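Local coordinates for protein beta-galactosidase/beta-glucuronidase (Faecalibacterium prausnitzii L2-6, PDB 6MVF) that is an FMN-binding beta-glucuronidase of glycosyl hydrolase family 2, probably cleaving terminal beta-linked sugar units from glycosides, at residues Met184-Pro189 against Asp424-Thr429; Asp342-Cys347 against Val354-Pro359; Glu376-Leu381 against Leu392-Ser397; Glu380-Asn385 against Lys418-Leu423. All blocks are in the same frame, centred on the assembly; numbering follows the deposited sequence.

Interaction 1 (Met184-Pro189 against Asp424-Thr429); sequences MVTPKP and DPTRLT. With FMN (flavin mononucleotide), chain G.
Thr186 and Thr426 meet methyl to methyl, CG2 to CG2 at 3.7 Å, where strand 183-189 of a family 2 beta domain passes the Asx turn that follows helix 407-423 of the TIM barrel. This apolar touch is small, 89 Å² over both sides, and no hydrogen bond crosses it. In Thr186 the methyl lies anti to the backbone N and faces the turn, while OG1 bonds to Tyr386 OH. The solvent-exposed Lys188 reaches in, its NZ ending 4.3 Å from Thr426 CG2.

Met184, at the start of the segment, serves the flavin instead. Its chi1 (65°) and an extended chi2 lay SD over one face of the dimethylbenzene ring, 3.7 Å from FMN C8, and the bend at chi3 turns CE over the C8M and C7M methyls. With an alanine here the sulfur and terminal methyl are gone, and this ring face would probably lose an apolar cover.

The turn has polar bonds of its own. Arg427 NH1 makes a salt bridge to Asp424 OD2 at 3.0 Å, nearly straight at 171°; the same oxygen accepts from Trp394 NE1, and the arginine also has a cation-pi contact with Tyr386. Asp424 OD1 is gripped twice: by Thr426 N at 3.0 Å, from above the carboxylate plane, and by Thr426 OG1 at 2.6 Å, on the syn lone pair.

Interaction 2 (Asp342-Cys347 against Val354-Pro359); sequences DFYDAC and VWAEIP
Helix 342-347 runs nearly antiparallel to strand 354-357, at 159° between their directions and 10.8 Å between axes, and the two come nearest at Cys347 and Val354, with CA atoms 7.4 Å apart. Val354 divides its branches between two helix residues. Its CG2 touches Cys347 CB at 3.6 Å and lies equally close to SG, while CG1, anti to the backbone N (chi1 170°), comes to the ring edge of Tyr344, 4.1 Å from CE1. The two side chains cross at about a right angle. Further along, Tyr344 OH passes Ala356 CB at 3.8 Å. That buried hydroxyl is held by His339 N and by a water 2.9 Å away, and the same water accepts from Glu357 N, tying helix side chain to strand backbone.

Alternate strand residues point away from the helix. There Trp355 NE1 donates to Glu357 OE1 at 3.0 Å, tilted from both the indole and the carboxylate planes, and Glu357 also forms a salt bridge with Arg333.

The contact belongs to the TIM-barrel beta-alpha-beta unit strand 331-334, helix 341-350, strand 353-357; this last strand also pairs with strand 391-398, and the helix packs between helices 314-327 and 368-385.

Interaction 3 (Glu376-Leu381 against Leu392-Ser397); sequences EEMKEL and LFWGIS. With FMN (flavin mononucleotide), chain G.
Helix 376-381 lies almost antiparallel to strand 392-397, at 169° and 10.6 Å between axes, with Met378 opposite Ile396 and Leu381 opposite Trp394. The indole of Trp394 carries the contact, approached by two helix residues one turn apart. Met378 leaves the helix with CG anti to the backbone N (chi1 -170°), then bends at its next two torsions, which carries CE to the root of the indole, 3.7 Å from Trp394 CB and 4.0 Å from CG. Its SD passes Gly395 O at 4.3 Å.

Leu381 meets the six-membered ring instead. Its CG is 3.8 Å from Trp394 CZ3 and its CD2 4.0 Å from CE3, the leucine and the indole running past one another head to tail, while Leu381 O comes obliquely to CH2. The indole NE1 is satisfied outside these segments by Asp424 OD2. A leucine in place of Trp394 would probably open a gap beside Leu381 and leave that carboxylate without its indole donor.

On another side of the helix the extended Lys379 directs NZ to the flavin phosphate; its modelled separation from FMN O3P is too short to be relied on. Apolar helix-on-strand packing of this sort is characteristic of the beta-alpha-beta crossover of a TIM barrel, here strand 353-357, helix 368-385 and strand 391-398, with the outer helix surface lent to the FMN site.

Interaction 4 (Glu380-Asn385 against Lys418-Leu423); sequences ELIIQN and KLCKEL. With FMN (flavin mononucleotide), chain G.
Leu381 O is gripped twice by Asn385: the side-chain ND2 donates at 2.9 Å, in the carbonyl plane and on a lone pair, and the backbone N adds a weak bond at 3.3 Å. The ND2 bond is nearly straight (166°) and lies in the amide plane, which fixes the rotation of the Asn385 side chain; its OD1 accepts from Gln341. These residues belong to helix 368-385, which packs beside helix 407-423 on the outside of the TIM barrel. The two run in nearly the same direction, crossing at -23° with axes 10.6 Å apart.

No hydrogen bond joins segments 380-385 and 418-423; their contact is apolar. Ile382 sits in it with both branches engaged. CG1 lies anti to the carbonyl carbon and continues straight into CD1, which arrives 3.8 Å from Cys420 CA and close to its SG, while CG2, anti to the backbone N, touches Leu423 CB at 3.9 Å. The Ile382 and Leu423 side chains pass at a slant, so that Leu423 CD1 also lies against the isoleucine's CB and CD1. Behind Ile382, Trp394 of the neighbouring strand closes the packing.

The same helices form one wall of the flavin pocket. Ile383 and Leu423 just meet, CD1 to CD1 at 4.4 Å, and both turn to the dimethylbenzene ring; Tyr177, which hydrogen-bonds the FMN, packs on Ile383. Leu423 CD2 comes to 4.1 Å from the C8M methyl, and Ile383 CG1 lies against the ring face at 3.6 Å from FMN C7.

In the fold
Interactions 2, 3 and 4 are buried and lie within the TIM barrel, whereas interaction 1 is a surface touch between the barrel and another family 2 domain. Helix 368-385 serves both 3 and 4, on the strand side and the helix side, and Met378 CE meets Cys420 SG between them. Interactions 2 and 3 join adjacent helix-strand layers: strands 353-357 and 391-398 bond directly, Ala356 O to Gly395 N. Apolar side chains meet in all four, but water enters 2, and in 1 no polar bond crosses between the segments, though Asp424 OD2 accepts from Trp394 NE1 of interaction 3. Interactions 1 and 4 bring Met184 and Ile383 to opposite faces of the flavin ring; interaction 3 reaches the phosphate.

Interaction 1 (Met184-Pro189 against Asp424-Thr429)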
# COMPACT_ATOMS: atom_id res chain seq x y z
N MET A 184 -0.19 -32.91 5.25
CA MET A 184 -0.79 -32.94 6.57
C MET A 184 0.30 -32.80 7.64
O MET A 184 1.41 -33.33 7.50
CB MET A 184 -1.61 -34.22 6.78
CG MET A 184 -0.82 -35.49 6.75
SD MET A 184 -1.92 -36.90 6.92
CE MET A 184 -2.61 -36.65 8.57
N VAL A 185 -0.01 -32.05 8.69
CA VAL A 185 0.97 -31.65 9.69
C VAL A 185 0.35 -31.87 11.06
O VAL A 185 -0.68 -31.27 11.38
CB VAL A 185 1.41 -30.18 9.53
CG1 VAL A 185 2.52 -29.85 10.51
CG2 VAL A 185 1.83 -29.86 8.07
N THR A 186 0.98 -32.71 11.87
CA THR A 186 0.54 -32.93 13.23
C THR A 186 1.58 -32.37 14.19
O THR A 186 2.61 -33.01 14.42
CB THR A 186 0.30 -34.42 13.49
OG1 THR A 186 -0.60 -34.93 12.50
CG2 THR A 186 -0.28 -34.64 14.88
N PRO A 187 1.38 -31.18 14.73
CA PRO A 187 2.33 -30.63 15.71
C PRO A 187 1.99 -31.06 17.12
O PRO A 187 0.83 -31.04 17.54
CB PRO A 187 2.16 -29.11 15.55
CG PRO A 187 1.28 -28.91 14.30
CD PRO A 187 0.46 -30.14 14.23
N LYS A 188 3.01 -31.45 17.89
CA LYS A 188 2.76 -31.79 19.30
C LYS A 188 3.87 -31.24 20.20
O LYS A 188 5.06 -31.34 19.86
CB LYS A 188 2.64 -33.30 19.53
CG LYS A 188 1.40 -33.92 18.91
CD LYS A 188 1.40 -35.43 19.07
CE LYS A 188 0.17 -36.08 18.44
NZ LYS A 188 -1.06 -35.82 19.22
N PRO A 189 3.50 -30.68 21.35
CA PRO A 189 4.51 -30.24 22.31
C PRO A 189 5.24 -31.42 22.91
O PRO A 189 4.71 -32.53 23.01
CB PRO A 189 3.70 -29.49 23.37
CG PRO A 189 2.32 -30.10 23.27
CD PRO A 189 2.12 -30.39 21.80
N ASP A 424 -8.38 -38.54 11.86
CA ASP A 424 -7.76 -37.51 12.70
C ASP A 424 -7.97 -37.86 14.16
O ASP A 424 -8.93 -37.40 14.80
CB ASP A 424 -8.32 -36.13 12.38
CG ASP A 424 -7.75 -35.05 13.28
OD1 ASP A 424 -6.71 -35.29 13.94
OD2 ASP A 424 -8.35 -33.95 13.33
N PRO A 425 -7.08 -38.67 14.73
CA PRO A 425 -7.20 -38.97 16.17
C PRO A 425 -6.75 -37.83 17.07
O PRO A 425 -6.93 -37.92 18.29
CB PRO A 425 -6.31 -40.20 16.34
CG PRO A 425 -5.34 -40.15 15.18
CD PRO A 425 -6.11 -39.54 14.04
N THR A 426 -6.19 -36.76 16.51
CA THR A 426 -5.69 -35.65 17.30
C THR A 426 -6.78 -34.66 17.70
O THR A 426 -6.47 -33.66 18.35
CB THR A 426 -4.60 -34.87 16.53
OG1 THR A 426 -5.22 -33.98 15.59
CG2 THR A 426 -3.66 -35.80 15.77
N ARG A 427 -8.03 -34.89 17.33
CA ARG A 427 -9.09 -33.96 17.69
C ARG A 427 -10.27 -34.68 18.32
O ARG A 427 -10.51 -35.88 18.09
CB ARG A 427 -9.55 -33.13 16.47
CG ARG A 427 -8.52 -32.09 16.01
CD ARG A 427 -9.01 -31.31 14.81
NE ARG A 427 -8.16 -30.17 14.47
CZ ARG A 427 -7.13 -30.22 13.63
NH1 ARG A 427 -6.79 -31.37 13.05
NH2 ARG A 427 -6.44 -29.12 13.37
N LEU A 428 -11.00 -33.93 19.14
CA LEU A 428 -12.21 -34.41 19.79
C LEU A 428 -13.41 -34.33 18.85
O LEU A 428 -13.52 -33.40 18.04
CB LEU A 428 -12.47 -33.58 21.04
CG LEU A 428 -11.32 -33.66 22.05
CD1 LEU A 428 -11.57 -32.71 23.18
CD2 LEU A 428 -11.11 -35.10 22.55
N THR A 429 -14.32 -35.29 18.96
CA THR A 429 -15.59 -35.22 18.26
C THR A 429 -16.67 -34.69 19.20
O THR A 429 -16.60 -34.86 20.42
CB THR A 429 -16.00 -36.58 17.69
OG1 THR A 429 -16.08 -37.55 18.74
CG2 THR A 429 -14.98 -37.06 16.67
N1 FMN G . -3.78 -39.40 0.23
C2 FMN G . -3.45 -38.85 -0.94
O2 FMN G . -3.17 -39.54 -1.92
N3 FMN G . -3.41 -37.54 -1.12
C4 FMN G . -3.67 -36.69 -0.19
O4 FMN G . -3.63 -35.48 -0.37
C4A FMN G . -4.02 -37.21 1.09
N5 FMN G . -4.30 -36.35 2.03
C5A FMN G . -4.63 -36.76 3.24
C6 FMN G . -4.91 -35.82 4.20
C7 FMN G . -5.25 -36.22 5.45
C7M FMN G . -5.55 -35.20 6.48
C8 FMN G . -5.33 -37.64 5.75
C8M FMN G . -5.72 -38.08 7.12
C9 FMN G . -5.04 -38.57 4.78
C9A FMN G . -4.69 -38.18 3.52
N10 FMN G . -4.43 -39.12 2.53
C10 FMN G . -4.07 -38.64 1.27
C1' FMN G . -4.48 -40.52 2.93
C2' FMN G . -5.49 -41.49 2.38
O2' FMN G . -6.57 -41.32 3.26
C3' FMN G . -5.07 -42.94 2.53
O3' FMN G . -3.67 -43.01 2.72
C4' FMN G . -5.34 -43.81 1.33
O4' FMN G . -4.97 -43.04 0.19
C5' FMN G . -6.78 -44.32 1.22
O5' FMN G . -7.56 -43.50 0.37
P FMN G . -9.14 -43.54 0.31
O1P FMN G . -9.40 -43.19 -1.11
O2P FMN G . -9.52 -44.93 0.72
O3P FMN G . -9.71 -42.55 1.26

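Interaction 2 (Asp342-Cys347 against Val354-Pro359)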
# COMPACT_ATOMS: atom_id res chain seq x y z
N ASP A 342 -10.60 -18.61 4.32
CA ASP A 342 -10.34 -17.31 4.91
C ASP A 342 -10.75 -17.26 6.38
O ASP A 342 -10.01 -16.73 7.22
CB ASP A 342 -11.05 -16.20 4.12
CG ASP A 342 -10.45 -15.98 2.72
OD1 ASP A 342 -9.34 -16.49 2.43
OD2 ASP A 342 -11.12 -15.30 1.90
N PHE A 343 -11.93 -17.80 6.72
CA PHE A 343 -12.32 -17.63 8.12
C PHE A 343 -11.54 -18.55 9.04
O PHE A 343 -11.20 -18.15 10.16
CB PHE A 343 -13.83 -17.82 8.33
CG PHE A 343 -14.31 -17.29 9.67
CD1 PHE A 343 -14.71 -15.96 9.81
CD2 PHE A 343 -14.27 -18.09 10.81
CE1 PHE A 343 -15.11 -15.44 11.05
CE2 PHE A 343 -14.68 -17.57 12.06
CZ PHE A 343 -15.09 -16.24 12.17
N TYR A 344 -11.22 -19.78 8.59
CA TYR A 344 -10.33 -20.62 9.40
C TYR A 344 -8.97 -19.96 9.56
O TYR A 344 -8.43 -19.91 10.66
CB TYR A 344 -10.18 -22.02 8.81
CG TYR A 344 -11.46 -22.83 8.82
CD1 TYR A 344 -12.14 -23.08 10.01
CD2 TYR A 344 -12.00 -23.32 7.64
CE1 TYR A 344 -13.32 -23.80 10.01
CE2 TYR A 344 -13.18 -24.03 7.63
CZ TYR A 344 -13.84 -24.28 8.82
OH TYR A 344 -15.01 -24.99 8.80
N ASP A 345 -8.44 -19.39 8.47
CA ASP A 345 -7.20 -18.62 8.56
C ASP A 345 -7.30 -17.51 9.61
O ASP A 345 -6.44 -17.39 10.49
CB ASP A 345 -6.86 -18.02 7.19
CG ASP A 345 -6.37 -19.07 6.19
OD1 ASP A 345 -5.86 -20.13 6.64
OD2 ASP A 345 -6.48 -18.82 4.95
N ALA A 346 -8.36 -16.69 9.54
CA ALA A 346 -8.59 -15.66 10.54
C ALA A 346 -8.66 -16.23 11.96
O ALA A 346 -8.21 -15.58 12.91
CB ALA A 346 -9.87 -14.89 10.24
N CYS A 347 -9.20 -17.44 12.13
CA CYS A 347 -9.24 -18.03 13.46
C CYS A 347 -7.86 -18.48 13.94
O CYS A 347 -7.51 -18.28 15.11
CB CYS A 347 -10.22 -19.21 13.47
SG CYS A 347 -11.90 -18.62 13.39
N VAL A 354 -12.07 -23.43 17.60
CA VAL A 354 -13.10 -23.58 16.57
C VAL A 354 -13.74 -24.96 16.62
O VAL A 354 -13.04 -25.98 16.69
CB VAL A 354 -12.54 -23.32 15.16
CG1 VAL A 354 -13.58 -23.72 14.10
CG2 VAL A 354 -12.14 -21.87 15.01
N TRP A 355 -15.07 -24.99 16.58
CA TRP A 355 -15.88 -26.19 16.36
C TRP A 355 -16.33 -26.16 14.89
O TRP A 355 -17.09 -25.27 14.48
CB TRP A 355 -17.04 -26.21 17.37
CG TRP A 355 -18.32 -27.05 17.08
CD1 TRP A 355 -18.83 -27.44 15.87
CD2 TRP A 355 -19.24 -27.55 18.07
NE1 TRP A 355 -19.99 -28.15 16.04
CE2 TRP A 355 -20.27 -28.24 17.38
CE3 TRP A 355 -19.30 -27.49 19.47
CZ2 TRP A 355 -21.34 -28.86 18.04
CZ3 TRP A 355 -20.37 -28.10 20.13
CH2 TRP A 355 -21.37 -28.79 19.41
N ALA A 356 -15.83 -27.10 14.09
CA ALA A 356 -16.21 -27.23 12.69
C ALA A 356 -17.13 -28.43 12.50
O ALA A 356 -16.94 -29.47 13.15
CB ALA A 356 -14.97 -27.37 11.79
N GLU A 357 -18.11 -28.31 11.60
CA GLU A 357 -19.10 -29.36 11.43
C GLU A 357 -19.57 -29.46 9.98
O GLU A 357 -19.33 -28.57 9.15
CB GLU A 357 -20.30 -29.15 12.36
CG GLU A 357 -21.18 -28.00 11.99
CD GLU A 357 -22.37 -27.84 12.94
OE1 GLU A 357 -22.29 -28.29 14.10
OE2 GLU A 357 -23.40 -27.27 12.53
N ILE A 358 -20.24 -30.57 9.68
CA ILE A 358 -20.86 -30.83 8.38
C ILE A 358 -22.35 -30.53 8.51
O ILE A 358 -22.87 -30.52 9.63
CB ILE A 358 -20.63 -32.29 7.94
CG1 ILE A 358 -21.18 -33.25 9.00
CG2 ILE A 358 -19.16 -32.54 7.65
CD1 ILE A 358 -20.92 -34.68 8.70
N PRO A 359 -23.08 -30.27 7.39
CA PRO A 359 -24.52 -29.96 7.49
C PRO A 359 -25.42 -31.19 7.58
O PRO A 359 -26.45 -31.25 6.91
CB PRO A 359 -24.79 -29.17 6.20
CG PRO A 359 -23.80 -29.73 5.24
CD PRO A 359 -22.57 -30.10 6.02
O HOH W 1 -17.36 -25.66 10.35

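Interaction 3 (Glu376-Leu381 against Leu392-Ser397)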
# COMPACT_ATOMS: atom_id res chain seq x y z
N GLU A 376 -18.71 -38.52 2.69
CA GLU A 376 -17.82 -37.75 1.82
C GLU A 376 -17.61 -36.34 2.35
O GLU A 376 -16.48 -35.82 2.35
CB GLU A 376 -18.37 -37.69 0.41
CG GLU A 376 -18.57 -39.02 -0.26
CD GLU A 376 -17.31 -39.55 -0.89
OE1 GLU A 376 -16.26 -39.57 -0.22
OE2 GLU A 376 -17.39 -39.97 -2.06
N GLU A 377 -18.70 -35.72 2.82
CA GLU A 377 -18.62 -34.35 3.32
C GLU A 377 -17.75 -34.27 4.57
O GLU A 377 -17.03 -33.29 4.76
CB GLU A 377 -20.02 -33.80 3.60
CG GLU A 377 -20.07 -32.29 3.68
CD GLU A 377 -21.46 -31.70 3.40
OE1 GLU A 377 -22.49 -32.33 3.75
OE2 GLU A 377 -21.52 -30.58 2.84
N MET A 378 -17.79 -35.31 5.41
CA MET A 378 -16.93 -35.30 6.59
C MET A 378 -15.48 -35.57 6.21
O MET A 378 -14.56 -35.00 6.83
CB MET A 378 -17.42 -36.31 7.60
CG MET A 378 -16.73 -36.18 8.94
SD MET A 378 -17.33 -34.71 9.81
CE MET A 378 -15.85 -34.29 10.67
N LYS A 379 -15.28 -36.39 5.19
CA LYS A 379 -13.91 -36.70 4.72
C LYS A 379 -13.30 -35.43 4.12
O LYS A 379 -12.15 -35.20 4.32
CB LYS A 379 -13.93 -37.89 3.76
CG LYS A 379 -12.64 -38.66 3.70
CD LYS A 379 -12.69 -39.96 2.95
CE LYS A 379 -11.32 -40.49 2.64
NZ LYS A 379 -11.35 -41.76 1.90
N GLU A 380 -14.08 -34.65 3.40
CA GLU A 380 -13.58 -33.40 2.84
C GLU A 380 -13.35 -32.36 3.94
O GLU A 380 -12.40 -31.58 3.87
CB GLU A 380 -14.54 -32.85 1.79
CG GLU A 380 -14.65 -33.71 0.55
CD GLU A 380 -15.70 -33.18 -0.41
OE1 GLU A 380 -16.77 -32.72 0.05
OE2 GLU A 380 -15.46 -33.22 -1.64
N LEU A 381 -14.23 -32.32 4.94
CA LEU A 381 -14.07 -31.33 6.00
C LEU A 381 -12.78 -31.56 6.77
O LEU A 381 -12.06 -30.62 7.11
CB LEU A 381 -15.27 -31.36 6.94
CG LEU A 381 -15.15 -30.49 8.19
CD1 LEU A 381 -15.05 -29.00 7.81
CD2 LEU A 381 -16.32 -30.77 9.15
N LEU A 392 -10.49 -27.37 17.02
CA LEU A 392 -10.29 -28.33 18.11
C LEU A 392 -11.34 -29.44 18.14
O LEU A 392 -11.05 -30.55 18.61
CB LEU A 392 -10.27 -27.62 19.46
CG LEU A 392 -9.35 -26.40 19.63
CD1 LEU A 392 -9.25 -26.07 21.10
CD2 LEU A 392 -7.98 -26.62 19.03
N PHE A 393 -12.54 -29.20 17.61
CA PHE A 393 -13.64 -30.14 17.66
C PHE A 393 -14.27 -30.31 16.29
O PHE A 393 -14.55 -29.32 15.60
CB PHE A 393 -14.67 -29.66 18.67
CG PHE A 393 -14.08 -29.13 19.95
CD1 PHE A 393 -13.86 -29.98 21.03
CD2 PHE A 393 -13.76 -27.79 20.07
CE1 PHE A 393 -13.32 -29.50 22.23
CE2 PHE A 393 -13.22 -27.30 21.25
CZ PHE A 393 -13.00 -28.16 22.34
N TRP A 394 -14.49 -31.55 15.89
CA TRP A 394 -15.29 -31.89 14.72
C TRP A 394 -16.69 -32.24 15.20
O TRP A 394 -16.85 -33.11 16.07
CB TRP A 394 -14.70 -33.07 13.93
CG TRP A 394 -13.28 -32.95 13.42
CD1 TRP A 394 -12.22 -33.78 13.74
CD2 TRP A 394 -12.77 -31.99 12.49
NE1 TRP A 394 -11.09 -33.38 13.07
CE2 TRP A 394 -11.39 -32.29 12.29
CE3 TRP A 394 -13.33 -30.90 11.80
CZ2 TRP A 394 -10.56 -31.53 11.44
CZ3 TRP A 394 -12.51 -30.14 10.95
CH2 TRP A 394 -11.13 -30.46 10.77
N GLY A 395 -17.71 -31.59 14.64
CA GLY A 395 -19.10 -31.88 14.96
C GLY A 395 -19.73 -32.75 13.89
O GLY A 395 -19.58 -32.49 12.70
N ILE A 396 -20.46 -33.79 14.32
CA ILE A 396 -20.96 -34.77 13.36
C ILE A 396 -22.44 -34.61 13.00
O ILE A 396 -22.86 -35.14 11.96
CB ILE A 396 -20.67 -36.22 13.82
CG1 ILE A 396 -21.42 -36.56 15.11
CG2 ILE A 396 -19.15 -36.49 13.97
CD1 ILE A 396 -21.42 -38.04 15.41
N SER A 397 -23.23 -33.89 13.80
CA SER A 397 -24.61 -33.58 13.43
C SER A 397 -25.15 -32.46 14.32
O SER A 397 -24.66 -32.23 15.43
CB SER A 397 -25.54 -34.80 13.53
OG SER A 397 -25.72 -35.22 14.87
N1 FMN G . -3.78 -39.40 0.23
C2 FMN G . -3.45 -38.85 -0.94
O2 FMN G . -3.17 -39.54 -1.92
N3 FMN G . -3.41 -37.54 -1.12
C4 FMN G . -3.67 -36.69 -0.19
O4 FMN G . -3.63 -35.48 -0.37
C4A FMN G . -4.02 -37.21 1.09
N5 FMN G . -4.30 -36.35 2.03
C5A FMN G . -4.63 -36.76 3.24
C6 FMN G . -4.91 -35.82 4.20
C7 FMN G . -5.25 -36.22 5.45
C7M FMN G . -5.55 -35.20 6.48
C8 FMN G . -5.33 -37.64 5.75
C8M FMN G . -5.72 -38.08 7.12
C9 FMN G . -5.04 -38.57 4.78
C9A FMN G . -4.69 -38.18 3.52
N10 FMN G . -4.43 -39.12 2.53
C10 FMN G . -4.07 -38.64 1.27
C1' FMN G . -4.48 -40.52 2.93
C2' FMN G . -5.49 -41.49 2.38
O2' FMN G . -6.57 -41.32 3.26
C3' FMN G . -5.07 -42.94 2.53
O3' FMN G . -3.67 -43.01 2.72
C4' FMN G . -5.34 -43.81 1.33
O4' FMN G . -4.97 -43.04 0.19
C5' FMN G . -6.78 -44.32 1.22
O5' FMN G . -7.56 -43.50 0.37
P FMN G . -9.14 -43.54 0.31
O1P FMN G . -9.40 -43.19 -1.11
O2P FMN G . -9.52 -44.93 0.72
O3P FMN G . -9.71 -42.55 1.26

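Interaction 4 (Glu380-Asn385 against Lys418-Leu423)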
# COMPACT_ATOMS: atom_id res chain seq x y z
N GLU A 380 -14.08 -34.65 3.40
CA GLU A 380 -13.58 -33.40 2.84
C GLU A 380 -13.35 -32.36 3.94
O GLU A 380 -12.40 -31.58 3.87
CB GLU A 380 -14.54 -32.85 1.79
CG GLU A 380 -14.65 -33.71 0.55
CD GLU A 380 -15.70 -33.18 -0.41
OE1 GLU A 380 -16.77 -32.72 0.05
OE2 GLU A 380 -15.46 -33.22 -1.64
N LEU A 381 -14.23 -32.32 4.94
CA LEU A 381 -14.07 -31.33 6.00
C LEU A 381 -12.78 -31.56 6.77
O LEU A 381 -12.06 -30.62 7.11
CB LEU A 381 -15.27 -31.36 6.94
CG LEU A 381 -15.15 -30.49 8.19
CD1 LEU A 381 -15.05 -29.00 7.81
CD2 LEU A 381 -16.32 -30.77 9.15
N ILE A 382 -12.45 -32.82 7.04
CA ILE A 382 -11.26 -33.10 7.83
C ILE A 382 -10.00 -32.93 7.01
O ILE A 382 -9.01 -32.38 7.49
CB ILE A 382 -11.37 -34.51 8.43
CG1 ILE A 382 -12.49 -34.54 9.46
CG2 ILE A 382 -10.01 -34.97 9.00
CD1 ILE A 382 -12.72 -35.88 10.08
N ILE A 383 -10.01 -33.38 5.75
CA ILE A 383 -8.79 -33.38 4.96
C ILE A 383 -8.44 -31.96 4.52
O ILE A 383 -7.26 -31.59 4.48
CB ILE A 383 -8.95 -34.34 3.77
CG1 ILE A 383 -8.61 -35.75 4.24
CG2 ILE A 383 -8.03 -33.96 2.59
CD1 ILE A 383 -9.45 -36.79 3.61
N GLN A 384 -9.44 -31.15 4.21
CA GLN A 384 -9.15 -29.79 3.78
C GLN A 384 -8.80 -28.87 4.94
O GLN A 384 -8.10 -27.88 4.73
CB GLN A 384 -10.35 -29.23 3.00
CG GLN A 384 -10.61 -30.02 1.75
CD GLN A 384 -11.85 -29.60 0.99
OE1 GLN A 384 -12.50 -28.60 1.30
NE2 GLN A 384 -12.17 -30.37 -0.05
N ASN A 385 -9.21 -29.22 6.16
CA ASN A 385 -8.97 -28.35 7.29
C ASN A 385 -8.06 -28.97 8.33
O ASN A 385 -7.94 -28.43 9.44
CB ASN A 385 -10.30 -27.93 7.93
CG ASN A 385 -11.17 -27.18 6.96
OD1 ASN A 385 -10.97 -25.98 6.75
ND2 ASN A 385 -12.10 -27.88 6.31
N LYS A 418 -16.32 -43.13 13.78
CA LYS A 418 -15.20 -43.97 13.38
C LYS A 418 -14.35 -43.28 12.32
O LYS A 418 -13.12 -43.41 12.33
CB LYS A 418 -15.71 -45.32 12.87
CG LYS A 418 -14.59 -46.33 12.66
CD LYS A 418 -14.89 -47.35 11.56
CE LYS A 418 -13.78 -48.41 11.48
NZ LYS A 418 -13.95 -49.38 10.35
N LEU A 419 -14.98 -42.51 11.43
CA LEU A 419 -14.24 -41.83 10.37
C LEU A 419 -13.39 -40.69 10.93
O LEU A 419 -12.25 -40.48 10.48
CB LEU A 419 -15.20 -41.30 9.31
CG LEU A 419 -14.53 -40.55 8.16
CD1 LEU A 419 -13.64 -41.50 7.41
CD2 LEU A 419 -15.58 -39.93 7.26
N CYS A 420 -13.92 -39.93 11.89
CA CYS A 420 -13.14 -38.83 12.46
C CYS A 420 -11.90 -39.35 13.19
O CYS A 420 -10.85 -38.70 13.17
CB CYS A 420 -13.99 -38.00 13.42
SG CYS A 420 -15.39 -37.08 12.72
N LYS A 421 -12.00 -40.53 13.83
CA LYS A 421 -10.85 -41.07 14.57
C LYS A 421 -9.88 -41.82 13.65
O LYS A 421 -8.68 -41.84 13.92
CB LYS A 421 -11.33 -41.98 15.69
CG LYS A 421 -12.16 -41.25 16.74
CD LYS A 421 -11.38 -40.07 17.32
CE LYS A 421 -12.14 -39.41 18.45
NZ LYS A 421 -11.29 -38.43 19.17
N GLU A 422 -10.38 -42.42 12.59
CA GLU A 422 -9.52 -42.94 11.53
C GLU A 422 -8.75 -41.81 10.86
O GLU A 422 -7.53 -41.89 10.70
CB GLU A 422 -10.38 -43.69 10.50
CG GLU A 422 -9.90 -45.11 10.22
CD GLU A 422 -11.04 -46.08 9.89
OE1 GLU A 422 -11.92 -45.71 9.08
OE2 GLU A 422 -11.08 -47.20 10.46
N LEU A 423 -9.44 -40.73 10.46
CA LEU A 423 -8.76 -39.67 9.72
C LEU A 423 -7.95 -38.76 10.62
O LEU A 423 -6.90 -38.26 10.19
CB LEU A 423 -9.77 -38.82 8.95
CG LEU A 423 -10.44 -39.49 7.75
CD1 LEU A 423 -11.37 -38.50 7.12
CD2 LEU A 423 -9.41 -39.94 6.76
N1 FMN G . -3.78 -39.40 0.23
C2 FMN G . -3.45 -38.85 -0.94
O2 FMN G . -3.17 -39.54 -1.92
N3 FMN G . -3.41 -37.54 -1.12
C4 FMN G . -3.67 -36.69 -0.19
O4 FMN G . -3.63 -35.48 -0.37
C4A FMN G . -4.02 -37.21 1.09
N5 FMN G . -4.30 -36.35 2.03
C5A FMN G . -4.63 -36.76 3.24
C6 FMN G . -4.91 -35.82 4.20
C7 FMN G . -5.25 -36.22 5.45
C7M FMN G . -5.55 -35.20 6.48
C8 FMN G . -5.33 -37.64 5.75
C8M FMN G . -5.72 -38.08 7.12
C9 FMN G . -5.04 -38.57 4.78
C9A FMN G . -4.69 -38.18 3.52
N10 FMN G . -4.43 -39.12 2.53
C10 FMN G . -4.07 -38.64 1.27
C1' FMN G . -4.48 -40.52 2.93
C2' FMN G . -5.49 -41.49 2.38
O2' FMN G . -6.57 -41.32 3.26
C3' FMN G . -5.07 -42.94 2.53
O3' FMN G . -3.67 -43.01 2.72
C4' FMN G . -5.34 -43.81 1.33
O4' FMN G . -4.97 -43.04 0.19
C5' FMN G . -6.78 -44.32 1.22
O5' FMN G . -7.56 -43.50 0.37
P FMN G . -9.14 -43.54 0.31
O1P FMN G . -9.40 -43.19 -1.11
O2P FMN G . -9.52 -44.93 0.72
O3P FMN G . -9.71 -42.55 1.26